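Local coordinates for protein dihydropteroate synthase (PDB 6PZ2) that catalyses the condensation of a pterin pyrophosphate with p-aminobenzoate to give dihydropteroate in bacterial folate synthesis, at residues 176-181 and 190-195; 148-153 and 196-201; 237-242 and 256-261; 17-22 and 58-63. All coordinates share one frame; numbering follows the deposited sequence. Where two conformers were deposited one is given.

How the interactions relate
Interactions 1, 2 and 3 are buried, and interaction 4 is a surface contact at the mouth of the active site. Interaction 1 joins the end of a barrel strand to its helix; interactions 2 and 3 join outer helical elements. Interactions 1 and 2 lie side by side, their centres about 8 Å apart. The salt bridge from R195 of interaction 1 to D148 of interaction 2 joins them. Interaction 3 meets both through D241. Interactions 1 and 3 both border the second subunit. Across their segments the first three contacts are mainly apolar. Interaction 4 gathers N19 and R60 round a sulfate. Interactions 1 and 4, centres about 20 Å apart, both touch the same pteroic acid.

Interaction 1. Residues 176-181 and 190-195; sequences LDPGVG and IEVLRR. With PT1 (pteroic acid), chain K.
P178 and V192 meet where the end of a barrel strand turns toward its covering helix. This is a strand-loop-helix unit of the TIM barrel: strand 174-177, a loop, then helix 186-195. P178 points its CB at the helix and touches V192 CG1 at 3.8 Å. That methyl lies anti to the backbone N of V192 (chi1 167°), on the side facing the proline. Two residues further on, V180 CG2 meets L193 CD2 at 4.0 Å. These two side chains cross at about a right angle, and only the methyl ends touch. L193 gets there with its far end, since its CB does not aim at the loop. The interface is small and wholly apolar, with no hydrogen bond between the segments. L196 and L199 also pack on P178, and I153 of helix 149-166 packs on V192.

The same loop serves the pterin site. D177 OD1 accepts from G179 N at 2.8 Å, closing an Asx turn. The N-H comes from above the carboxylate plane, 35° out of it. This bond helps fix the rotation of the carboxylate, whose other oxygen turns to the ligand. D177 OD2 accepts from the amino nitrogen N11 of pteroic acid at 2.9 Å, and ring nitrogen N4 of pteroic acid lies 2.6 Å from D177 OD2.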
# COMPACT_ATOMS: atom_id res chain seq x y z
N LEU A 176 5.69 -13.47 16.77
CA LEU A 176 4.54 -14.27 16.32
C LEU A 176 4.10 -13.87 14.91
O LEU A 176 4.19 -12.72 14.49
CB LEU A 176 3.36 -14.05 17.28
CG LEU A 176 3.66 -14.16 18.78
CD1 LEU A 176 2.40 -13.85 19.58
CD2 LEU A 176 4.18 -15.53 19.15
N ASP A 177 3.52 -14.84 14.20
CA ASP A 177 3.13 -14.68 12.84
C ASP A 177 1.85 -15.49 12.63
O ASP A 177 1.83 -16.67 12.98
CB ASP A 177 4.23 -15.17 11.90
CG ASP A 177 3.92 -15.13 10.42
OD1 ASP A 177 2.72 -15.09 10.07
OD2 ASP A 177 4.88 -15.16 9.62
N PRO A 178 0.82 -14.88 12.04
CA PRO A 178 -0.49 -15.52 11.97
C PRO A 178 -0.59 -16.57 10.86
O PRO A 178 -1.62 -17.28 10.77
CB PRO A 178 -1.45 -14.38 11.65
CG PRO A 178 -0.58 -13.48 10.81
CD PRO A 178 0.72 -13.49 11.59
N GLY A 179 0.40 -16.62 9.99
CA GLY A 179 0.46 -17.75 9.06
C GLY A 179 -0.56 -17.61 7.94
O GLY A 179 -1.33 -18.53 7.66
N VAL A 180 -0.48 -16.50 7.23
CA VAL A 180 -1.37 -16.30 6.08
C VAL A 180 -1.09 -17.42 5.07
O VAL A 180 0.04 -17.64 4.68
CB VAL A 180 -1.22 -14.90 5.44
CG1 VAL A 180 -2.02 -14.76 4.15
CG2 VAL A 180 -1.62 -13.80 6.42
N GLY A 181 -2.13 -18.07 4.59
CA GLY A 181 -1.95 -19.08 3.58
C GLY A 181 -1.77 -20.48 4.16
O GLY A 181 -1.65 -21.44 3.39
N ILE A 190 -8.43 -13.43 4.51
CA ILE A 190 -8.98 -12.05 4.48
C ILE A 190 -9.36 -11.60 5.89
O ILE A 190 -9.01 -10.49 6.39
CB ILE A 190 -10.16 -11.97 3.49
CG1 ILE A 190 -9.67 -12.09 2.05
CG2 ILE A 190 -11.01 -10.72 3.69
CD1 ILE A 190 -8.68 -11.04 1.63
N GLU A 191 -10.02 -12.50 6.59
CA GLU A 191 -10.50 -12.16 7.90
C GLU A 191 -9.34 -11.89 8.86
O GLU A 191 -9.37 -10.96 9.69
CB GLU A 191 -11.36 -13.29 8.45
CG GLU A 191 -11.76 -12.99 9.89
CD GLU A 191 -12.94 -13.75 10.46
OE1 GLU A 191 -13.38 -14.72 9.80
OE2 GLU A 191 -13.34 -13.39 11.59
N VAL A 192 -8.33 -12.76 8.80
CA VAL A 192 -7.14 -12.60 9.65
C VAL A 192 -6.42 -11.27 9.34
O VAL A 192 -5.96 -10.58 10.25
CB VAL A 192 -6.21 -13.81 9.46
CG1 VAL A 192 -4.83 -13.57 10.05
CG2 VAL A 192 -6.81 -15.10 10.03
N LEU A 193 -6.27 -10.92 8.07
CA LEU A 193 -5.66 -9.65 7.66
C LEU A 193 -6.48 -8.48 8.21
O LEU A 193 -5.91 -7.55 8.80
CB LEU A 193 -5.57 -9.62 6.14
CG LEU A 193 -4.50 -10.51 5.51
CD1 LEU A 193 -4.61 -10.50 4.00
CD2 LEU A 193 -3.11 -10.07 5.93
N ARG A 194 -7.81 -8.58 8.09
CA ARG A 194 -8.73 -7.54 8.57
C ARG A 194 -8.57 -7.37 10.09
O ARG A 194 -8.59 -6.27 10.60
CB ARG A 194 -10.16 -7.90 8.16
CG ARG A 194 -11.19 -6.77 8.19
CD ARG A 194 -12.62 -7.29 8.12
NE ARG A 194 -12.88 -8.23 7.04
CZ ARG A 194 -13.38 -9.46 7.19
NH1 ARG A 194 -13.57 -10.23 6.12
NH2 ARG A 194 -13.71 -9.89 8.39
N ARG A 195 -8.40 -8.48 10.83
CA ARG A 195 -8.45 -8.43 12.31
C ARG A 195 -7.04 -8.49 12.93
O ARG A 195 -6.90 -8.60 14.13
CB ARG A 195 -9.35 -9.56 12.81
CG ARG A 195 -10.79 -9.46 12.30
CD ARG A 195 -11.64 -10.66 12.70
NE ARG A 195 -11.71 -10.76 14.15
CZ ARG A 195 -12.17 -11.82 14.78
NH1 ARG A 195 -12.69 -12.80 14.07
NH2 ARG A 195 -12.02 -11.92 16.09
C2 PT1 K . 5.09 -16.84 6.31
C3 PT1 K . 5.75 -17.78 5.42
C5 PT1 K . 7.02 -18.30 5.93
N6 PT1 K . 5.30 -18.16 4.19
C7 PT1 K . 6.76 -17.07 7.92
N9 PT1 K . 7.43 -17.93 7.15
C10 PT1 K . 6.00 -19.04 3.46
N11 PT1 K . 7.23 -16.70 9.12
C12 PT1 K . 7.20 -19.58 3.97
C21 PT1 K . -0.25 -19.66 -1.13
O22 PT1 K . -1.39 -19.75 -0.65
O1 PT1 K . 3.92 -16.28 5.97
N4 PT1 K . 5.59 -16.54 7.52
N8 PT1 K . 7.70 -19.17 5.16
C13 PT1 K . 5.47 -19.48 2.12
N14 PT1 K . 4.18 -20.12 2.33
C15 PT1 K . 3.16 -20.04 1.45
C16 PT1 K . 3.33 -19.59 0.13
C17 PT1 K . 1.88 -20.35 1.90
C18 PT1 K . 2.23 -19.51 -0.71
C19 PT1 K . 0.78 -20.27 1.06
C20 PT1 K . 0.95 -19.83 -0.25
O23 PT1 K . -0.11 -19.38 -2.32

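Interaction 2. Residues 148-153 and 196-201; sequences DIMESI and LNELKD. With SO4 (sulfate ion), chain E.
The first turn of helix 149-166 lies beside the 3-10 segment 196-201, and the backbones come nearest at M150 and E198, with 7.7 Å between their CA atoms. M150 carries most of the contact. Its chain is bent at both chi2 (-56°) and chi3 (-67°), which folds the end methyl toward L199. There M150 CE touches L199 CD2 at 3.7 Å, the two side chains crossing at about a right angle. L199 CD2 also reaches I153 CG2 at 4.2 Å, so one leucine methyl meets side chains from successive turns of the helix. Nearer the root of the M150 side chain, the carboxylate oxygen E198 OE1 lies 3.6 Å from M150 CB. E198 OE2 forms a salt bridge with R195. A water donates to E198 OE1 at 2.7 Å and to E151 OE2 at 3.0 Å, probably easing the approach of two acids. D148 is the N-cap of the helix: its OD2 accepts from E151 N at 3.0 Å, on the anti side of the carboxylate and tilted out of its plane. D148 also pairs with R195. The arrangement joins outer elements of the TIM barrel, a capped helix start and the 3-10 turn after helix 186-195.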
# COMPACT_ATOMS: atom_id res chain seq x y z
N ASP A 148 -13.87 -19.01 16.97
CA ASP A 148 -13.42 -17.82 16.28
C ASP A 148 -11.96 -18.03 15.83
O ASP A 148 -11.10 -18.38 16.65
CB ASP A 148 -13.57 -16.60 17.19
CG ASP A 148 -13.00 -15.33 16.58
OD1 ASP A 148 -13.65 -14.78 15.68
OD2 ASP A 148 -11.88 -14.94 16.96
N ILE A 149 -11.69 -17.81 14.55
CA ILE A 149 -10.36 -18.02 14.00
C ILE A 149 -9.31 -17.20 14.76
O ILE A 149 -8.25 -17.73 15.05
CB ILE A 149 -10.30 -17.75 12.48
CG1 ILE A 149 -8.93 -18.11 11.92
CG2 ILE A 149 -10.68 -16.32 12.14
CD1 ILE A 149 -8.96 -18.39 10.45
N MET A 150 -9.59 -15.98 15.18
CA MET A 150 -8.53 -15.23 15.87
C MET A 150 -8.32 -15.76 17.30
O MET A 150 -7.20 -15.68 17.85
CB MET A 150 -8.85 -13.73 15.93
CG MET A 150 -8.95 -13.10 14.57
SD MET A 150 -7.47 -13.32 13.55
CE MET A 150 -6.30 -12.33 14.48
N GLU A 151 -9.39 -16.27 17.91
CA GLU A 151 -9.26 -16.90 19.24
C GLU A 151 -8.41 -18.17 19.08
O GLU A 151 -7.56 -18.37 19.94
CB GLU A 151 -10.61 -17.25 19.88
CG GLU A 151 -11.23 -16.19 20.80
CD GLU A 151 -10.51 -14.87 21.03
OE1 GLU A 151 -9.66 -14.80 21.94
OE2 GLU A 151 -10.83 -13.88 20.31
N SER A 152 -8.61 -19.00 18.04
CA SER A 152 -7.81 -20.21 17.86
C SER A 152 -6.33 -19.84 17.71
O SER A 152 -5.49 -20.50 18.31
CB SER A 152 -8.21 -21.04 16.68
OG SER A 152 -9.61 -21.01 16.59
N ILE A 153 -6.06 -18.81 16.91
CA ILE A 153 -4.70 -18.44 16.61
C ILE A 153 -4.04 -18.01 17.92
O ILE A 153 -2.92 -18.44 18.23
CB ILE A 153 -4.63 -17.37 15.50
CG1 ILE A 153 -4.95 -17.99 14.14
CG2 ILE A 153 -3.29 -16.65 15.47
CD1 ILE A 153 -5.36 -16.96 13.12
N LEU A 196 -6.01 -8.34 12.11
CA LEU A 196 -4.65 -8.63 12.50
C LEU A 196 -4.29 -7.84 13.76
O LEU A 196 -3.52 -8.35 14.56
CB LEU A 196 -3.70 -8.31 11.34
CG LEU A 196 -2.25 -8.77 11.50
CD1 LEU A 196 -2.19 -10.29 11.65
CD2 LEU A 196 -1.41 -8.34 10.30
N ASN A 197 -4.86 -6.66 13.95
CA ASN A 197 -4.47 -5.82 15.10
C ASN A 197 -4.86 -6.50 16.42
O ASN A 197 -4.30 -6.14 17.47
CB ASN A 197 -5.11 -4.42 15.09
CG ASN A 197 -6.60 -4.46 15.38
OD1 ASN A 197 -7.40 -5.00 14.61
ND2 ASN A 197 -6.96 -3.96 16.56
N GLU A 198 -5.80 -7.44 16.43
CA GLU A 198 -6.18 -8.15 17.69
C GLU A 198 -4.96 -8.91 18.25
O GLU A 198 -4.89 -9.17 19.45
CB GLU A 198 -7.36 -9.11 17.44
CG GLU A 198 -8.69 -8.45 17.09
CD GLU A 198 -9.85 -9.36 16.68
OE1 GLU A 198 -9.95 -10.50 17.18
OE2 GLU A 198 -10.66 -8.95 15.81
N LEU A 199 -3.97 -9.25 17.42
CA LEU A 199 -2.78 -9.99 17.89
C LEU A 199 -1.88 -9.10 18.73
O LEU A 199 -1.02 -9.63 19.44
CB LEU A 199 -1.92 -10.52 16.74
CG LEU A 199 -2.53 -11.59 15.85
CD1 LEU A 199 -1.43 -12.21 15.01
CD2 LEU A 199 -3.28 -12.64 16.66
N LYS A 200 -2.06 -7.78 18.66
CA LYS A 200 -1.21 -6.88 19.45
C LYS A 200 -1.43 -7.10 20.95
O LYS A 200 -0.54 -6.82 21.74
CB LYS A 200 -1.50 -5.42 19.11
CG LYS A 200 -0.73 -4.83 17.93
CD LYS A 200 -0.86 -3.31 17.85
CE LYS A 200 -2.20 -2.86 17.29
NZ LYS A 200 -2.57 -1.50 17.75
N ASP A 201 -2.59 -7.62 21.36
CA ASP A 201 -2.90 -7.82 22.80
C ASP A 201 -1.91 -8.81 23.42
O ASP A 201 -1.75 -8.76 24.63
CB ASP A 201 -4.31 -8.37 23.05
CG ASP A 201 -5.42 -7.63 22.31
OD1 ASP A 201 -5.13 -6.57 21.72
OD2 ASP A 201 -6.57 -8.13 22.30
S SO4 E . -10.34 -24.65 17.39
O1 SO4 E . -11.47 -25.47 17.89
O2 SO4 E . -9.30 -25.57 16.89
O3 SO4 E . -10.75 -23.81 16.24
O4 SO4 E . -9.84 -23.83 18.54
O HOH W 1 -9.05 -11.65 19.43

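Interaction 3. Residues 237-242 and 256-261. With SO4 (sulfate ion), chain H.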
# COMPACT_ATOMS: atom_id res chain seq x y z
N LEU A 237 -1.14 -2.15 5.39
CA LEU A 237 -2.20 -2.42 6.34
C LEU A 237 -1.64 -3.15 7.57
O LEU A 237 -2.06 -2.88 8.71
CB LEU A 237 -3.29 -3.26 5.65
CG LEU A 237 -4.00 -2.54 4.50
CD1 LEU A 237 -4.88 -3.49 3.70
CD2 LEU A 237 -4.83 -1.38 5.01
N GLY A 238 -0.72 -4.08 7.31
CA GLY A 238 -0.10 -4.82 8.38
C GLY A 238 0.60 -3.88 9.33
O GLY A 238 0.40 -3.93 10.54
N ILE A 239 1.41 -2.99 8.79
CA ILE A 239 2.16 -2.09 9.67
C ILE A 239 1.17 -1.27 10.49
O ILE A 239 1.32 -1.12 11.67
CB ILE A 239 3.07 -1.13 8.89
CG1 ILE A 239 4.17 -1.90 8.16
CG2 ILE A 239 3.63 -0.06 9.82
CD1 ILE A 239 4.76 -1.15 6.98
N ARG A 240 0.09 -0.81 9.87
CA ARG A 240 -0.87 -0.00 10.62
C ARG A 240 -1.45 -0.85 11.75
O ARG A 240 -1.68 -0.32 12.84
CB ARG A 240 -1.94 0.57 9.68
CG ARG A 240 -3.29 0.77 10.34
CD ARG A 240 -3.87 2.17 10.31
NE ARG A 240 -4.80 2.25 9.22
CZ ARG A 240 -5.78 3.14 9.10
NH1 ARG A 240 -5.89 3.79 7.95
NH2 ARG A 240 -6.68 3.31 10.04
N ASP A 241 -1.64 -2.15 11.51
CA ASP A 241 -2.19 -3.07 12.50
C ASP A 241 -1.15 -3.57 13.52
O ASP A 241 -1.47 -4.36 14.39
CB ASP A 241 -2.82 -4.24 11.74
CG ASP A 241 -4.15 -3.86 11.12
OD1 ASP A 241 -4.89 -3.14 11.82
OD2 ASP A 241 -4.45 -4.29 9.97
N GLY A 242 0.11 -3.16 13.46
CA GLY A 242 1.07 -3.50 14.49
C GLY A 242 2.21 -4.39 13.99
O GLY A 242 3.09 -4.75 14.80
N MET A 256 10.03 0.83 0.64
CA MET A 256 9.60 2.21 0.33
C MET A 256 8.18 2.44 0.87
O MET A 256 7.95 3.41 1.56
CB MET A 256 9.64 2.52 -1.17
CG MET A 256 11.01 2.49 -1.79
SD MET A 256 12.16 3.56 -0.89
CE MET A 256 13.16 2.43 0.06
N ALA A 257 7.25 1.50 0.66
CA ALA A 257 5.89 1.60 1.19
C ALA A 257 5.89 1.60 2.73
O ALA A 257 5.08 2.30 3.39
CB ALA A 257 5.06 0.45 0.63
N ALA A 258 6.75 0.78 3.31
CA ALA A 258 6.84 0.68 4.75
C ALA A 258 7.33 2.01 5.34
O ALA A 258 6.88 2.41 6.39
CB ALA A 258 7.79 -0.44 5.14
N ARG A 259 8.27 2.66 4.69
CA ARG A 259 8.76 3.96 5.22
C ARG A 259 7.65 5.01 5.18
O ARG A 259 7.50 5.77 6.11
CB ARG A 259 9.95 4.44 4.39
CG ARG A 259 11.20 3.62 4.68
CD ARG A 259 12.41 4.18 3.99
NE ARG A 259 13.61 3.46 4.36
CZ ARG A 259 14.78 3.59 3.76
NH1 ARG A 259 15.83 2.92 4.21
NH2 ARG A 259 14.92 4.42 2.73
N MET A 260 6.79 4.96 4.15
CA MET A 260 5.73 5.92 4.02
C MET A 260 4.73 5.64 5.14
O MET A 260 4.32 6.55 5.84
CB MET A 260 5.07 5.86 2.64
CG MET A 260 4.11 7.03 2.37
SD MET A 260 4.99 8.63 2.42
CE MET A 260 3.79 9.67 3.24
N THR A 261 4.43 4.37 5.37
CA THR A 261 3.50 4.02 6.42
C THR A 261 4.10 4.34 7.80
O THR A 261 3.40 4.84 8.69
CB THR A 261 3.10 2.54 6.30
OG1 THR A 261 2.80 2.21 4.94
CG2 THR A 261 1.95 2.23 7.20
S SO4 H . 18.73 4.72 2.28
O1 SO4 H . 18.90 4.30 3.70
O2 SO4 H . 18.34 3.58 1.40
O3 SO4 H . 17.68 5.77 2.30
O4 SO4 H . 19.99 5.33 1.77
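I239 turns its longer branch beside the backbone N (chi1 -65°) and extends it, which carries CD1 across to A258. T261 has chi1 of -45°, which sets its methyl toward I239 and its hydroxyl back toward its own helix. I239 CD1 lies 3.6 Å from both CA and CB of A258, so the end methyl sits against the helix backbone as well as the alanine methyl. The shorter branch, I239 CG2, meets T261 CG2 at 3.9 Å. The isoleucine thus spans one turn of the opposing helix with its two branches. The two helices, 228-240 and 251-265, flank strand 245-248 in sequence and belong to the last part of the TIM barrel. T261 OG1 donates to A257 O at 2.8 Å, tilted 34° from the carbonyl plane. T261 N reaches the same oxygen at 2.9 Å from the opposite face, so A257 O takes two bonds from one residue. The first helix ends in a Schellman motif, with G242 at positive phi. R240 and D241 beside it form reciprocal salt bridges with D241 and R240 of the second subunit. On helix 251-265, R259 NH2 donates to a sulfate oxygen, O3, at 3.1 Å.

Interaction 4. Residues 17-22 and 58-63; sequences ILNVTP and STRPGH. With PT1 (pteroic acid), chain K; SO4 (sulfate ion), chain B.
The mouth of the TIM-barrel active site is lined here by the end of strand 13-19 and by the loop after strand 51-55. T21 CG2 lies 3.8 Å from S58 N. A water also links the two residues, 3.1 Å from T21 OG1 and, in a weak bond, 3.3 Å from S58 OG. T21 OG1 has a further bond to S24. The main meeting of the segments is through a sulfate, probably from the crystallisation liquor. R60 bends at chi3 (-68°) and presents the edge of its guanidinium group to the anion. R60 NE donates to sulfate O1 at 2.9 Å in a nearly straight bond (176°), and R60 NH2 donates to sulfate O4, also at 2.9 Å. From the strand side, N19 ND2 gives O4 a weak bond at 3.0 Å. R247 and H249 bind the same ion. Pteroic acid runs along the loop: T59 OG1 is 3.1 Å from its C12, and P61 CD is 3.5 Å from ring atom C20. A site with two arginines, a histidine and an asparagine round one sulfate, next to the ligand, is consistent with a place for the pyrophosphate of the pterin substrate.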
# COMPACT_ATOMS: atom_id res chain seq x y z
N ILE A 17 13.41 -12.94 1.19
CA ILE A 17 13.29 -14.37 1.07
C ILE A 17 14.41 -14.92 0.19
O ILE A 17 14.61 -14.44 -0.91
CB ILE A 17 11.90 -14.68 0.49
CG1 ILE A 17 10.81 -14.22 1.45
CG2 ILE A 17 11.80 -16.16 0.13
CD1 ILE A 17 9.42 -14.21 0.86
N LEU A 18 15.13 -15.95 0.67
CA LEU A 18 16.14 -16.65 -0.12
C LEU A 18 15.84 -18.15 -0.07
O LEU A 18 16.25 -18.80 0.89
CB LEU A 18 17.53 -16.34 0.44
CG LEU A 18 18.71 -16.94 -0.34
CD1 LEU A 18 18.72 -16.42 -1.76
CD2 LEU A 18 20.04 -16.62 0.32
N ASN A 19 15.16 -18.67 -1.09
CA ASN A 19 14.89 -20.12 -1.22
C ASN A 19 15.99 -20.77 -2.06
O ASN A 19 16.32 -20.26 -3.11
CB ASN A 19 13.53 -20.42 -1.86
CG ASN A 19 12.37 -20.05 -0.94
OD1 ASN A 19 12.34 -20.45 0.23
ND2 ASN A 19 11.42 -19.27 -1.44
N VAL A 20 16.54 -21.89 -1.63
CA VAL A 20 17.67 -22.49 -2.34
C VAL A 20 17.34 -23.94 -2.66
O VAL A 20 18.26 -24.73 -2.83
CB VAL A 20 19.00 -22.35 -1.58
CG1 VAL A 20 19.39 -20.90 -1.40
CG2 VAL A 20 18.97 -23.05 -0.23
N THR A 21 16.06 -24.26 -2.76
CA THR A 21 15.66 -25.52 -3.40
C THR A 21 16.12 -25.52 -4.86
O THR A 21 16.34 -24.46 -5.47
CB THR A 21 14.14 -25.72 -3.38
OG1 THR A 21 13.49 -24.62 -4.02
CG2 THR A 21 13.57 -25.84 -1.99
N PRO A 22 16.20 -26.72 -5.44
CA PRO A 22 16.57 -26.87 -6.86
C PRO A 22 15.69 -26.08 -7.83
O PRO A 22 16.25 -25.37 -8.69
CB PRO A 22 16.47 -28.38 -7.15
CG PRO A 22 16.66 -29.03 -5.81
CD PRO A 22 16.25 -28.01 -4.76
N SER A 58 10.84 -25.89 0.60
CA SER A 58 9.78 -24.94 0.34
C SER A 58 8.52 -25.35 1.12
O SER A 58 8.04 -26.48 0.99
CB SER A 58 9.53 -24.87 -1.16
OG SER A 58 8.48 -23.97 -1.45
N THR A 59 7.94 -24.42 1.87
CA THR A 59 6.63 -24.62 2.53
C THR A 59 5.48 -24.05 1.68
O THR A 59 4.33 -24.06 2.09
CB THR A 59 6.65 -23.99 3.93
OG1 THR A 59 6.68 -22.58 3.73
CG2 THR A 59 7.87 -24.38 4.74
N ARG A 60 5.79 -23.55 0.50
CA ARG A 60 4.81 -23.22 -0.51
C ARG A 60 3.99 -24.47 -0.87
O ARG A 60 4.55 -25.54 -1.03
CB ARG A 60 5.58 -22.69 -1.72
CG ARG A 60 4.72 -21.96 -2.72
CD ARG A 60 5.59 -21.54 -3.88
NE ARG A 60 6.58 -20.53 -3.59
CZ ARG A 60 7.47 -20.15 -4.50
NH1 ARG A 60 7.56 -20.79 -5.64
NH2 ARG A 60 8.26 -19.11 -4.29
N PRO A 61 2.67 -24.35 -0.99
CA PRO A 61 1.77 -25.52 -1.12
C PRO A 61 2.11 -26.52 -2.24
O PRO A 61 2.46 -26.14 -3.34
CB PRO A 61 0.40 -24.88 -1.39
CG PRO A 61 0.46 -23.54 -0.71
CD PRO A 61 1.90 -23.10 -0.86
N GLY A 62 2.01 -27.82 -1.95
CA GLY A 62 2.46 -28.87 -2.89
C GLY A 62 3.89 -28.66 -3.39
O GLY A 62 4.15 -28.77 -4.60
N HIS A 63 4.81 -28.30 -2.51
CA HIS A 63 6.20 -28.66 -2.69
C HIS A 63 6.50 -29.85 -1.78
O HIS A 63 5.81 -30.08 -0.80
CB HIS A 63 7.14 -27.48 -2.43
CG HIS A 63 7.25 -26.55 -3.59
ND1 HIS A 63 6.15 -25.85 -4.09
CD2 HIS A 63 8.31 -26.19 -4.35
CE1 HIS A 63 6.54 -25.11 -5.10
NE2 HIS A 63 7.86 -25.30 -5.28
C2 PT1 K . 5.09 -16.84 6.31
C3 PT1 K . 5.75 -17.78 5.42
C5 PT1 K . 7.02 -18.30 5.93
N6 PT1 K . 5.30 -18.16 4.19
C7 PT1 K . 6.76 -17.07 7.92
N9 PT1 K . 7.43 -17.93 7.15
C10 PT1 K . 6.00 -19.04 3.46
N11 PT1 K . 7.23 -16.70 9.12
C12 PT1 K . 7.20 -19.58 3.97
C21 PT1 K . -0.25 -19.66 -1.13
O22 PT1 K . -1.39 -19.75 -0.65
O1 PT1 K . 3.92 -16.28 5.97
N4 PT1 K . 5.59 -16.54 7.52
N8 PT1 K . 7.70 -19.17 5.16
C13 PT1 K . 5.47 -19.48 2.12
N14 PT1 K . 4.18 -20.12 2.33
C15 PT1 K . 3.16 -20.04 1.45
C16 PT1 K . 3.33 -19.59 0.13
C17 PT1 K . 1.88 -20.35 1.90
C18 PT1 K . 2.23 -19.51 -0.71
C19 PT1 K . 0.78 -20.27 1.06
C20 PT1 K . 0.95 -19.83 -0.25
O23 PT1 K . -0.11 -19.38 -2.32
S SO4 B . 7.77 -18.28 -0.55
O1 SO4 B . 6.78 -19.31 -0.94
O2 SO4 B . 8.56 -18.76 0.60
O3 SO4 B . 7.07 -17.03 -0.18
O4 SO4 B . 8.68 -18.01 -1.69
O HOH W 2 10.59 -23.50 -3.91